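Local coordinates for protein aminoglycoside phosphotransferase (Streptomyces rimosus, PDB 6FUC) that probably transfers a phosphate group from ATP to the 3''-hydroxyl of streptomycin, and thereby gives resistance to that aminoglycoside antibiotic, at residues T5-L10 and G29-R34; T65-G70 and V114-E119; D150-E155 and D267-G272; L192-L197 and G206-G211; P218-A223 and R261-L266. All blocks are in the same frame, centred on the assembly; numbering follows the deposited sequence. Where two conformers were deposited one is given.

In the fold
The chain folds like a protein kinase, with a lobe built on a five-stranded antiparallel sheet and a mainly helical lobe. Interaction 1 packs helix 4-12 on a strand of that sheet and lies about 31 Å, centre to centre, from interaction 5, on the opposite side of the chain's centre. Interaction 2 follows and ties the loop before strand 73-79 to helix 100-117. It touches interaction 4, the hairpin of strands 195-197 and 204-207, through Pro69 and Phe207. Its His118 also bonds to Asp221 of interaction 5. Interaction 3 encloses interactions 4 and 5 along the chain and meets 5 where Pro153 packs on His265. Lobe junction, probable metal site and helical core are thus linked.

Interaction 1: residues T5-L10 and G29-R34; sequences TAFLTL and GAAVFR
Phe7 and Leu8, on helix 4-12, take hold of strand 31-34 through a small apolar cluster built round Phe33. The helix and strand segments run at 43° to each other, and Phe7 and Phe33 both direct their CB atoms toward the opposite segment. Phe33 has CG anti to its carbonyl carbon (chi1 -61°), which carries the ring away from the strand and up to the helix. Its CZ there meets Phe7 CB at 3.9 Å. One step along the same ring, CE2 receives Leu8 CD2 at 3.8 Å, and the two side chains cross obliquely. The ring of Phe7 reaches instead toward the start of segment 29-34. Ala31 CB approaches its CD2 at 4.1 Å, and Gly29 O lies at the ring edge, near the ring plane, 3.5 Å from Phe7 CE2. Leu4 and Leu11 of the helix add to the packing on Phe33, while Cys44 of the adjoining strand touches Phe7. The contact is held by apolar burial. Gly29 O, buried here with no hydrogen-bond partner in the model, faces the C-H rim of the Phe7 ring, whose weakly positive edge may partly offset the missing bond.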
# COMPACT_ATOMS: atom_id res chain seq x y z
N THR A 5 -23.07 -6.79 -9.93
CA THR A 5 -23.49 -7.89 -10.76
C THR A 5 -22.47 -8.23 -11.84
O THR A 5 -22.20 -9.43 -12.02
CB THR A 5 -24.95 -7.75 -11.15
OG1 THR A 5 -25.80 -7.70 -9.95
CG2 THR A 5 -25.40 -8.94 -12.03
N ALA A 6 -21.93 -7.24 -12.54
CA ALA A 6 -20.93 -7.52 -13.55
C ALA A 6 -19.70 -8.19 -12.91
O ALA A 6 -19.14 -9.13 -13.50
CB ALA A 6 -20.51 -6.25 -14.27
N PHE A 7 -19.29 -7.74 -11.72
CA PHE A 7 -18.10 -8.29 -11.10
C PHE A 7 -18.34 -9.73 -10.65
O PHE A 7 -17.52 -10.61 -10.89
CB PHE A 7 -17.71 -7.41 -9.96
CG PHE A 7 -17.21 -6.03 -10.35
CD1 PHE A 7 -16.82 -5.71 -11.64
CD2 PHE A 7 -17.15 -5.06 -9.38
CE1 PHE A 7 -16.33 -4.45 -11.92
CE2 PHE A 7 -16.63 -3.80 -9.62
CZ PHE A 7 -16.27 -3.51 -10.93
N LEU A 8 -19.50 -9.97 -10.07
CA LEU A 8 -19.79 -11.31 -9.63
C LEU A 8 -19.91 -12.27 -10.86
O LEU A 8 -19.54 -13.44 -10.78
CB LEU A 8 -21.06 -11.37 -8.75
CG LEU A 8 -20.81 -10.83 -7.32
CD1 LEU A 8 -22.14 -10.51 -6.61
CD2 LEU A 8 -20.00 -11.81 -6.50
N THR A 9 -20.33 -11.77 -12.01
CA THR A 9 -20.36 -12.59 -13.22
C THR A 9 -18.95 -13.08 -13.58
O THR A 9 -18.76 -14.24 -13.90
CB THR A 9 -21.02 -11.84 -14.36
OG1 THR A 9 -22.38 -11.53 -13.97
CG2 THR A 9 -21.10 -12.63 -15.55
N LEU A 10 -18.00 -12.18 -13.53
CA LEU A 10 -16.62 -12.56 -13.78
C LEU A 10 -16.18 -13.61 -12.79
O LEU A 10 -15.50 -14.57 -13.16
CB LEU A 10 -15.62 -11.37 -13.69
CG LEU A 10 -15.76 -10.30 -14.76
CD1 LEU A 10 -14.91 -9.11 -14.46
CD2 LEU A 10 -15.34 -10.90 -16.09
N GLY A 29 -15.16 2.82 -7.66
CA GLY A 29 -15.72 1.83 -8.56
C GLY A 29 -15.12 0.43 -8.41
O GLY A 29 -15.74 -0.52 -8.86
N ALA A 30 -13.94 0.33 -7.79
CA ALA A 30 -13.26 -0.98 -7.53
C ALA A 30 -13.84 -1.62 -6.26
O ALA A 30 -14.22 -0.92 -5.30
CB ALA A 30 -11.76 -0.78 -7.35
N ALA A 31 -13.87 -2.93 -6.28
CA ALA A 31 -14.42 -3.73 -5.19
C ALA A 31 -13.54 -4.92 -4.90
O ALA A 31 -12.97 -5.49 -5.83
CB ALA A 31 -15.79 -4.20 -5.61
N VAL A 32 -13.47 -5.30 -3.64
CA VAL A 32 -12.68 -6.47 -3.19
C VAL A 32 -13.69 -7.49 -2.63
O VAL A 32 -14.64 -7.18 -1.88
CB VAL A 32 -11.62 -6.09 -2.17
CG1 VAL A 32 -10.90 -7.31 -1.60
CG2 VAL A 32 -10.63 -5.15 -2.83
N PHE A 33 -13.48 -8.73 -3.03
CA PHE A 33 -14.31 -9.86 -2.67
C PHE A 33 -13.44 -10.92 -2.02
O PHE A 33 -12.25 -10.99 -2.30
CB PHE A 33 -14.99 -10.48 -3.91
CG PHE A 33 -15.90 -9.56 -4.65
CD1 PHE A 33 -15.38 -8.60 -5.52
CD2 PHE A 33 -17.25 -9.63 -4.48
CE1 PHE A 33 -16.23 -7.76 -6.23
CE2 PHE A 33 -18.05 -8.78 -5.17
CZ PHE A 33 -17.57 -7.86 -6.04
N ARG A 34 -14.05 -11.80 -1.24
CA ARG A 34 -13.37 -12.94 -0.61
C ARG A 34 -14.23 -14.15 -0.82
O ARG A 34 -15.46 -14.06 -0.76
CB ARG A 34 -13.08 -12.67 0.89
CG ARG A 34 -12.16 -13.69 1.53
CD ARG A 34 -11.71 -13.25 2.91
NE ARG A 34 -12.89 -13.30 3.75

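Interaction 2: residues T65-G70 and V114-E119; sequences TQDIPG and VRRLHE
The 65-70 loop turns at Asp67, which has positive phi, then runs extended through Ile68 and Pro69 past the last turn of helix 100-117, bringing Ile68 CA within 6.4 Å of Leu117 CA and turning the carbonyl of Asp67 toward Arg116. In the one of its two conformers described here, Arg116 is bent at its third torsion (chi3 69°), which swings the guanidinium end-on to that carbonyl. NH2 then donates to Asp67 O at 2.9 Å and NH1 to the same oxygen at 3.0 Å, and the oxygen lies close to the guanidinium plane. In this conformer the two N-H groups restrain the rotation of the head. The Asp67 carboxylate, its plane 78° from that of the guanidinium, adds a long salt bridge from OD2 to Arg116 NH2 at 3.4 Å. Beneath this polar rim Ile68 runs past Arg116 in the opposite direction. Its CD1 comes to 3.8 Å from Leu117 CA, and its CG2 meets Leu117 CD1 at 4.2 Å. Leu63 touches both Ile68 and Leu117. The position is consistent with the protein-kinase fold, in which the loop between helix C (probably 50-63 here) and the fourth strand rests on helix E (probably 100-117).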
# COMPACT_ATOMS: atom_id res chain seq x y z
N THR A 65 8.46 -14.02 -7.77
CA THR A 65 9.76 -14.53 -8.25
C THR A 65 10.94 -13.94 -7.46
O THR A 65 12.10 -14.26 -7.77
CB THR A 65 9.97 -14.24 -9.73
OG1 THR A 65 10.26 -12.85 -9.96
CG2 THR A 65 8.83 -14.67 -10.60
N GLN A 66 10.68 -13.10 -6.47
CA GLN A 66 11.68 -12.29 -5.78
C GLN A 66 11.97 -12.72 -4.34
O GLN A 66 12.67 -12.04 -3.61
CB GLN A 66 11.32 -10.82 -5.81
CG GLN A 66 11.19 -10.28 -7.23
CD GLN A 66 12.52 -10.36 -7.95
OE1 GLN A 66 13.50 -9.76 -7.49
NE2 GLN A 66 12.56 -11.05 -9.07
N ASP A 67 11.38 -13.82 -3.94
CA ASP A 67 11.57 -14.31 -2.54
C ASP A 67 11.15 -13.32 -1.48
O ASP A 67 11.83 -13.16 -0.45
CB ASP A 67 12.97 -14.84 -2.29
CG ASP A 67 13.06 -15.70 -1.08
OD1 ASP A 67 12.10 -16.38 -0.68
OD2 ASP A 67 14.15 -15.75 -0.53
N ILE A 68 10.06 -12.61 -1.73
CA ILE A 68 9.42 -11.71 -0.77
C ILE A 68 8.01 -12.24 -0.57
O ILE A 68 7.30 -12.46 -1.56
CB ILE A 68 9.33 -10.26 -1.30
CG1 ILE A 68 10.70 -9.68 -1.63
CG2 ILE A 68 8.60 -9.38 -0.30
CD1 ILE A 68 11.69 -9.60 -0.51
N PRO A 69 7.56 -12.47 0.66
CA PRO A 69 6.28 -13.14 0.83
C PRO A 69 5.10 -12.24 0.49
O PRO A 69 4.99 -11.09 0.90
CB PRO A 69 6.29 -13.50 2.33
CG PRO A 69 7.17 -12.45 2.97
CD PRO A 69 8.25 -12.25 1.95
N GLY A 70 4.17 -12.81 -0.26
CA GLY A 70 3.03 -12.07 -0.80
C GLY A 70 2.04 -13.05 -1.42
O GLY A 70 2.20 -14.26 -1.35
N VAL A 114 10.65 -5.57 5.70
CA VAL A 114 10.67 -4.35 4.84
C VAL A 114 12.08 -4.15 4.31
O VAL A 114 12.27 -3.84 3.13
CB VAL A 114 10.09 -3.18 5.58
CG1 VAL A 114 10.26 -1.90 4.75
CG2 VAL A 114 8.66 -3.42 5.89
N ARG A 115 13.09 -4.35 5.14
CA ARG A 115 14.47 -4.22 4.69
C ARG A 115 14.72 -5.20 3.55
O ARG A 115 15.38 -4.86 2.53
CB ARG A 115 15.44 -4.45 5.85
CG ARG A 115 16.87 -4.39 5.37
CD ARG A 115 17.90 -4.62 6.42
NE ARG A 115 17.75 -5.81 7.24
CZ ARG A 115 17.88 -7.09 6.86
NH1 ARG A 115 18.14 -7.47 5.60
NH2 ARG A 115 17.74 -8.03 7.79
N ARG A 116 14.27 -6.43 3.68
CA ARG A 116 14.49 -7.41 2.61
C ARG A 116 13.85 -6.95 1.30
O ARG A 116 14.47 -7.03 0.23
CB ARG A 116 13.98 -8.79 3.00
CG ARG A 116 14.80 -9.43 4.08
CD ARG A 116 14.21 -10.84 4.41
NE ARG A 116 14.42 -11.79 3.26
CZ ARG A 116 13.56 -12.19 2.30
NH1 ARG A 116 12.25 -11.80 2.20
NH2 ARG A 116 14.07 -12.99 1.39
N LEU A 117 12.62 -6.44 1.36
CA LEU A 117 11.98 -5.91 0.17
C LEU A 117 12.79 -4.76 -0.42
O LEU A 117 13.06 -4.70 -1.65
CB LEU A 117 10.57 -5.47 0.49
CG LEU A 117 9.80 -4.73 -0.57
CD1 LEU A 117 9.56 -5.58 -1.81
CD2 LEU A 117 8.48 -4.24 -0.01
N HIS A 118 13.22 -3.85 0.47
CA HIS A 118 14.01 -2.72 0.10
C HIS A 118 15.50 -3.06 -0.28
O HIS A 118 16.34 -2.16 -0.49
CB HIS A 118 14.03 -1.68 1.20
CG HIS A 118 12.73 -0.97 1.42
ND1 HIS A 118 12.64 0.11 2.26
CD2 HIS A 118 11.49 -1.13 0.89
CE1 HIS A 118 11.41 0.57 2.26
NE2 HIS A 118 10.67 -0.19 1.45
N GLU A 119 15.85 -4.28 -0.27
CA GLU A 119 17.14 -4.72 -0.76
C GLU A 119 17.05 -5.35 -2.11
O GLU A 119 18.11 -5.60 -2.70
CB GLU A 119 17.82 -5.65 0.28
CG GLU A 119 18.36 -4.79 1.41
CD GLU A 119 19.02 -5.59 2.51
OE1 GLU A 119 18.97 -6.82 2.50
OE2 GLU A 119 19.56 -5.01 3.44

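Interaction 3: residues D150-E155 and D267-G272; sequences DFLPEE and DPLTWG
Phe151 and Trp271 cross at about a right angle, and the contact between them is made at the root of the tryptophan: Trp271 CB sits 4.1 Å from Phe151 CE2, approaching the phenyl ring obliquely. The indole itself is turned toward its own segment, where NE1 donates to Asp267 OD2 at 3.0 Å with an N-H...O angle of 158°. The oxygen lies close to the indole plane, whereas the nitrogen reaches the carboxylate from above its plane. Arg212 makes a cation-pi contact with the same indole. Both segments belong to the helical lobe of this kinase-like fold: the 150-155 loop links helices 131-143 and 161-168, and 267-272 is the C-terminal tail that follows helix 257-266. Between them Pro268 is the central wedge. Its CB packs on Phe151 CB at 3.8 Å and also lies 3.4 Å from Phe151 O, while its CG meets Leu152 CD2 at 3.7 Å. The Leu152 chain stands nearly perpendicular to the proline. With CG anti to the carbonyl carbon (chi1 -69°), Leu152 extends CD2 past the ring to Leu269 CD2, 4.0 Å away. Leu152 then continues onto Leu164, and Leu269 onto Leu165 and Leu168, which joins the tail to helix 161-168. At the end of the chain the Gly272 carboxylate forms a salt bridge through OXT with Arg144.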
# COMPACT_ATOMS: atom_id res chain seq x y z
N ASP A 150 -10.85 12.57 4.41
CA ASP A 150 -10.67 11.63 5.51
C ASP A 150 -9.24 11.01 5.50
O ASP A 150 -8.78 10.49 6.53
CB ASP A 150 -11.70 10.50 5.47
CG ASP A 150 -13.11 10.96 5.78
OD1 ASP A 150 -13.28 12.04 6.38
OD2 ASP A 150 -14.03 10.21 5.38
N PHE A 151 -8.59 11.01 4.34
CA PHE A 151 -7.21 10.44 4.19
C PHE A 151 -6.18 11.40 4.64
O PHE A 151 -5.03 11.01 4.80
CB PHE A 151 -6.94 10.03 2.75
CG PHE A 151 -7.88 8.99 2.17
CD1 PHE A 151 -8.72 8.25 2.96
CD2 PHE A 151 -7.85 8.75 0.79
CE1 PHE A 151 -9.56 7.30 2.38
CE2 PHE A 151 -8.70 7.85 0.21
CZ PHE A 151 -9.53 7.10 1.00
N LEU A 152 -6.52 12.67 4.77
CA LEU A 152 -5.54 13.68 5.12
C LEU A 152 -5.23 13.61 6.62
O LEU A 152 -6.09 13.22 7.42
CB LEU A 152 -6.06 15.05 4.76
CG LEU A 152 -6.20 15.37 3.30
CD1 LEU A 152 -7.02 16.64 3.10
CD2 LEU A 152 -4.83 15.51 2.66
N PRO A 153 -4.08 14.11 7.03
CA PRO A 153 -3.84 14.36 8.45
C PRO A 153 -4.94 15.24 9.03
O PRO A 153 -5.39 16.16 8.35
CB PRO A 153 -2.52 15.12 8.44
CG PRO A 153 -1.88 14.74 7.19
CD PRO A 153 -2.93 14.53 6.19
N GLU A 154 -5.31 14.97 10.27
CA GLU A 154 -6.42 15.70 10.87
C GLU A 154 -6.32 17.23 10.68
O GLU A 154 -7.31 17.90 10.40
CB GLU A 154 -6.49 15.33 12.36
CG GLU A 154 -7.86 15.62 12.96
N GLU A 155 -5.14 17.78 10.89
CA GLU A 155 -4.94 19.23 10.84
C GLU A 155 -5.08 19.85 9.44
O GLU A 155 -5.13 21.07 9.30
CB GLU A 155 -3.60 19.59 11.52
CG GLU A 155 -2.32 19.20 10.79
CD GLU A 155 -1.86 17.74 10.95
OE1 GLU A 155 -2.59 16.88 11.54
OE2 GLU A 155 -0.72 17.48 10.48
N ASP A 267 1.02 11.53 0.08
CA ASP A 267 0.30 10.29 -0.21
C ASP A 267 -1.18 10.52 -0.33
O ASP A 267 -1.80 10.02 -1.30
CB ASP A 267 0.68 9.21 0.82
CG ASP A 267 0.20 7.85 0.35
OD1 ASP A 267 1.01 7.22 -0.45
OD2 ASP A 267 -0.92 7.46 0.69
N PRO A 268 -1.87 11.18 0.62
CA PRO A 268 -3.31 11.25 0.49
C PRO A 268 -3.81 11.99 -0.72
O PRO A 268 -4.94 11.80 -1.16
CB PRO A 268 -3.76 11.94 1.78
CG PRO A 268 -2.59 12.55 2.32
CD PRO A 268 -1.38 11.79 1.87
N LEU A 269 -3.00 12.87 -1.28
CA LEU A 269 -3.33 13.64 -2.46
C LEU A 269 -3.33 12.79 -3.75
O LEU A 269 -3.74 13.26 -4.77
CB LEU A 269 -2.39 14.85 -2.60
CG LEU A 269 -2.35 15.76 -1.40
CD1 LEU A 269 -1.30 16.82 -1.65
CD2 LEU A 269 -3.68 16.36 -1.08
N THR A 270 -2.80 11.55 -3.67
CA THR A 270 -2.61 10.72 -4.84
C THR A 270 -3.72 9.70 -5.05
O THR A 270 -3.67 8.98 -6.03
CB THR A 270 -1.28 9.94 -4.76
OG1 THR A 270 -1.34 8.94 -3.75
CG2 THR A 270 -0.10 10.83 -4.58
N TRP A 271 -4.71 9.64 -4.16
CA TRP A 271 -5.79 8.60 -4.22
C TRP A 271 -7.06 9.22 -4.72
O TRP A 271 -7.49 10.25 -4.20
CB TRP A 271 -6.00 7.98 -2.84
CG TRP A 271 -4.81 7.17 -2.36
CD1 TRP A 271 -3.82 7.63 -1.55
CD2 TRP A 271 -4.50 5.83 -2.68
NE1 TRP A 271 -2.92 6.64 -1.32
CE2 TRP A 271 -3.30 5.51 -2.01
CE3 TRP A 271 -5.11 4.85 -3.44
CZ2 TRP A 271 -2.71 4.26 -2.07
CZ3 TRP A 271 -4.51 3.61 -3.52
CH2 TRP A 271 -3.32 3.34 -2.85
N GLY A 272 -7.67 8.60 -5.70
CA GLY A 272 -8.97 9.03 -6.16
C GLY A 272 -9.00 9.36 -7.64
O GLY A 272 -7.94 9.29 -8.33
OXT GLY A 272 -10.08 9.70 -8.14

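Interaction 4: residues L192-L197 and G206-G211; sequences LPNIIL and GFIDLG
Ile196 N donates to Gly206 O at 2.9 Å, the shortest of three backbone bonds in this antiparallel hairpin. Gly206 N returns a longer bond to Ile196 O, and beyond the neighbouring non-hydrogen-bonded pair, Ile195 with Phe207, Ile208 N reaches Asn194 O at 3.0 Å. Phe207 CA makes a C-H...O contact with that same oxygen. On one face of the sheet Ile195 and Phe207 lie side by side, pointing the same way, with CG1 and CE1 4.2 Å apart. On the other, Ile196 CG1 meets Ile208 CG2 at 3.9 Å, their chains nearly perpendicular. Ile208 holds CG1 between its backbone N and carbonyl carbon (chi1 64°), a crowded position that also sets CD1 3.8 Å from Pro193 O. Past the last bridge of the hairpin, Asn194 and Asp209 meet with their amide and carboxylate planes 86° apart. Asn194 OD1 and Asp209 OD2 come to 3.1 Å without a hydrogen bond, as both are acceptors. Asn194 ND2 donates instead to Asp189 O, which fixes the turn of the amide and directs OD1 toward Asp209. In related kinase-fold phosphotransferases the matching asparagine and aspartate bind magnesium, so the two converging oxygens probably do so here.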
# COMPACT_ATOMS: atom_id res chain seq x y z
N LEU A 192 -0.26 -0.12 7.78
CA LEU A 192 -0.40 -1.37 8.55
C LEU A 192 -1.37 -2.42 8.00
O LEU A 192 -1.07 -3.60 8.10
CB LEU A 192 -0.79 -1.09 10.01
CG LEU A 192 0.25 -0.47 10.90
CD1 LEU A 192 -0.31 -0.36 12.30
CD2 LEU A 192 1.55 -1.27 10.92
N PRO A 193 -2.50 -2.02 7.38
CA PRO A 193 -3.39 -3.04 6.86
C PRO A 193 -2.73 -3.95 5.84
O PRO A 193 -3.24 -5.06 5.60
CB PRO A 193 -4.54 -2.24 6.20
CG PRO A 193 -4.59 -0.99 7.07
CD PRO A 193 -3.15 -0.69 7.34
N ASN A 194 -1.69 -3.48 5.18
CA ASN A 194 -1.07 -4.20 4.06
C ASN A 194 0.06 -5.11 4.48
O ASN A 194 0.72 -5.72 3.62
CB ASN A 194 -0.74 -3.26 2.93
CG ASN A 194 -1.96 -2.64 2.35
OD1 ASN A 194 -3.05 -3.24 2.39
ND2 ASN A 194 -1.82 -1.49 1.71
N ILE A 195 0.29 -5.23 5.78
CA ILE A 195 1.33 -6.13 6.34
C ILE A 195 0.54 -7.18 7.13
O ILE A 195 -0.15 -6.85 8.07
CB ILE A 195 2.30 -5.38 7.25
CG1 ILE A 195 2.95 -4.20 6.51
CG2 ILE A 195 3.29 -6.35 7.81
CD1 ILE A 195 3.75 -3.33 7.39
N ILE A 196 0.67 -8.44 6.72
CA ILE A 196 -0.05 -9.54 7.38
C ILE A 196 0.93 -10.20 8.34
O ILE A 196 2.05 -10.56 7.93
CB ILE A 196 -0.60 -10.54 6.39
CG1 ILE A 196 -1.46 -9.85 5.32
CG2 ILE A 196 -1.43 -11.59 7.13
CD1 ILE A 196 -2.60 -8.98 5.81
N LEU A 197 0.50 -10.41 9.57
CA LEU A 197 1.33 -11.02 10.62
C LEU A 197 0.89 -12.45 10.88
O LEU A 197 -0.29 -12.79 10.87
CB LEU A 197 1.18 -10.23 11.93
CG LEU A 197 1.49 -8.75 11.82
CD1 LEU A 197 1.27 -8.06 13.16
CD2 LEU A 197 2.86 -8.47 11.30
N GLY A 206 3.28 -11.93 5.22
CA GLY A 206 3.45 -11.45 3.84
C GLY A 206 2.87 -10.08 3.71
O GLY A 206 2.29 -9.53 4.64
N PHE A 207 3.05 -9.52 2.52
CA PHE A 207 2.51 -8.22 2.15
C PHE A 207 1.32 -8.41 1.19
O PHE A 207 1.35 -9.36 0.40
CB PHE A 207 3.57 -7.40 1.45
CG PHE A 207 4.78 -7.13 2.29
CD1 PHE A 207 4.76 -6.18 3.27
CD2 PHE A 207 5.95 -7.86 2.13
CE1 PHE A 207 5.87 -5.92 4.07
CE2 PHE A 207 7.07 -7.60 2.94
CZ PHE A 207 7.00 -6.61 3.87
N ILE A 208 0.35 -7.51 1.25
CA ILE A 208 -0.76 -7.51 0.32
C ILE A 208 -0.93 -6.12 -0.31
O ILE A 208 -0.23 -5.18 0.08
CB ILE A 208 -2.06 -7.99 1.00
CG1 ILE A 208 -2.50 -7.02 2.11
CG2 ILE A 208 -1.94 -9.41 1.49
CD1 ILE A 208 -3.95 -7.18 2.51
N ASP A 209 -1.84 -6.02 -1.26
CA ASP A 209 -2.22 -4.73 -1.86
C ASP A 209 -1.00 -4.02 -2.47
O ASP A 209 -0.62 -2.90 -2.14
CB ASP A 209 -3.05 -3.89 -0.92
CG ASP A 209 -4.47 -4.53 -0.73
OD1 ASP A 209 -4.89 -5.42 -1.50
OD2 ASP A 209 -5.15 -4.17 0.24
N LEU A 210 -0.43 -4.76 -3.45
CA LEU A 210 0.85 -4.43 -4.09
C LEU A 210 0.75 -3.62 -5.35
O LEU A 210 1.70 -3.51 -6.11
CB LEU A 210 1.60 -5.75 -4.34
CG LEU A 210 2.02 -6.51 -3.11
CD1 LEU A 210 2.27 -7.96 -3.38
CD2 LEU A 210 3.23 -5.89 -2.50
N GLY A 211 -0.41 -2.98 -5.58
CA GLY A 211 -0.65 -2.29 -6.82
C GLY A 211 0.21 -1.09 -7.12
O GLY A 211 0.26 -0.65 -8.27

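Interaction 5: residues P218-A223 and R261-L266; sequences PYADLA and RFYLHL
Tyr263 points its CB at the other helix, where it meets Tyr219 O at 3.6 Å and Ala223 CB at 4.0 Å. Beyond it, CG lies 3.9 Å from Ala220 CA. The ring then divides its contacts: CD1 touches Ala220 CB at 3.9 Å, and CD2 touches Tyr219 CB at the same distance. Ala220 N lies over one face toward the rim, while Phe262 CD2 covers the centre of the opposite face. Segments 219-223 and 261-266 of helices 219-233 and 257-266 cross at 75° in the helical lobe, and the small side chains of Ala220 and Ala223 let their axes approach to 8.1 Å. Helix 219-233 probably corresponds to helix F of protein kinases, since its Asp221 accepts bonds from His187 N and Gly188 N. Further out, Tyr263 CE1 still lies 4.2 Å from Ala220 CB, and from there to OH the tip runs on past the alanines; the side chain also touches Asp217. Next along, Ala223 CB settles against Leu264 N at 3.7 Å.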
# COMPACT_ATOMS: atom_id res chain seq x y z
N PRO A 218 12.81 5.20 0.00
CA PRO A 218 12.24 4.34 1.08
C PRO A 218 11.23 5.03 1.97
O PRO A 218 10.39 4.36 2.55
CB PRO A 218 13.47 3.92 1.85
CG PRO A 218 14.55 4.90 1.51
CD PRO A 218 14.27 5.28 0.06
N TYR A 219 11.35 6.35 2.16
CA TYR A 219 10.32 7.06 2.97
C TYR A 219 8.93 7.07 2.38
O TYR A 219 7.99 7.33 3.11
CB TYR A 219 10.82 8.48 3.32
CG TYR A 219 11.80 8.46 4.44
CD1 TYR A 219 11.37 8.24 5.72
CD2 TYR A 219 13.15 8.54 4.25
CE1 TYR A 219 12.24 8.15 6.78
CE2 TYR A 219 14.07 8.48 5.32
CZ TYR A 219 13.60 8.21 6.57
OH TYR A 219 14.45 8.11 7.64
N ALA A 220 8.78 6.77 1.08
CA ALA A 220 7.45 6.59 0.54
C ALA A 220 6.72 5.49 1.30
O ALA A 220 5.48 5.54 1.43
CB ALA A 220 7.49 6.31 -0.95
N ASP A 221 7.44 4.47 1.70
CA ASP A 221 6.95 3.39 2.54
C ASP A 221 7.03 3.72 4.01
O ASP A 221 6.02 3.56 4.74
CB ASP A 221 7.76 2.09 2.26
CG ASP A 221 7.32 1.24 1.11
OD1 ASP A 221 6.36 1.59 0.40
OD2 ASP A 221 8.00 0.20 0.90
N LEU A 222 8.17 4.16 4.51
CA LEU A 222 8.32 4.31 5.95
C LEU A 222 7.38 5.38 6.52
O LEU A 222 6.90 5.23 7.64
CB LEU A 222 9.73 4.61 6.34
CG LEU A 222 10.79 3.57 5.93
CD1 LEU A 222 12.17 4.02 6.36
CD2 LEU A 222 10.36 2.18 6.44
N ALA A 223 7.09 6.44 5.75
CA ALA A 223 6.19 7.46 6.27
C ALA A 223 4.83 6.87 6.64
O ALA A 223 4.21 7.24 7.64
CB ALA A 223 6.02 8.60 5.29
N ARG A 261 7.93 13.51 6.34
CA ARG A 261 6.70 14.29 6.34
C ARG A 261 6.23 14.63 4.93
O ARG A 261 5.04 14.73 4.68
CB ARG A 261 6.91 15.54 7.23
CG ARG A 261 6.60 15.37 8.70
CD ARG A 261 6.73 16.72 9.44
NE ARG A 261 5.89 17.73 8.80
CZ ARG A 261 6.33 18.75 8.07
NH1 ARG A 261 7.63 18.94 7.88
NH2 ARG A 261 5.45 19.60 7.52
N PHE A 262 7.20 14.89 4.02
CA PHE A 262 6.84 15.18 2.65
C PHE A 262 6.01 14.00 2.11
O PHE A 262 4.97 14.21 1.47
CB PHE A 262 8.11 15.38 1.83
CG PHE A 262 7.91 15.59 0.37
CD1 PHE A 262 7.66 16.82 -0.18
CD2 PHE A 262 7.90 14.50 -0.49
CE1 PHE A 262 7.45 16.98 -1.55
CE2 PHE A 262 7.68 14.66 -1.85
CZ PHE A 262 7.48 15.90 -2.37
N TYR A 263 6.50 12.77 2.27
CA TYR A 263 5.74 11.62 1.75
C TYR A 263 4.43 11.38 2.49
O TYR A 263 3.44 10.99 1.86
CB TYR A 263 6.64 10.36 1.72
CG TYR A 263 7.62 10.44 0.60
CD1 TYR A 263 7.22 10.23 -0.72
CD2 TYR A 263 8.95 10.81 0.80
CE1 TYR A 263 8.10 10.39 -1.78
CE2 TYR A 263 9.84 10.94 -0.25
CZ TYR A 263 9.43 10.77 -1.54
OH TYR A 263 10.23 10.92 -2.62
N LEU A 264 4.42 11.61 3.80
CA LEU A 264 3.17 11.51 4.55
C LEU A 264 2.11 12.42 3.98
O LEU A 264 0.96 12.05 3.87
CB LEU A 264 3.41 11.83 6.02
CG LEU A 264 2.17 11.62 6.89
CD1 LEU A 264 1.71 10.14 6.92
CD2 LEU A 264 2.47 12.12 8.28
N HIS A 265 2.55 13.64 3.66
CA HIS A 265 1.64 14.65 3.18
C HIS A 265 1.26 14.52 1.69
O HIS A 265 0.14 14.88 1.31
CB HIS A 265 2.21 16.03 3.45
CG HIS A 265 2.21 16.35 4.91
ND1 HIS A 265 2.74 17.53 5.40
CD2 HIS A 265 1.75 15.66 5.99
CE1 HIS A 265 2.61 17.53 6.72
NE2 HIS A 265 2.02 16.40 7.11
N LEU A 266 2.18 13.96 0.91
CA LEU A 266 1.88 13.74 -0.51
C LEU A 266 0.85 12.62 -0.66
O LEU A 266 -0.07 12.70 -1.51
CB LEU A 266 3.16 13.39 -1.26
CG LEU A 266 2.98 13.07 -2.74
CD1 LEU A 266 2.37 14.21 -3.54
CD2 LEU A 266 4.32 12.63 -3.32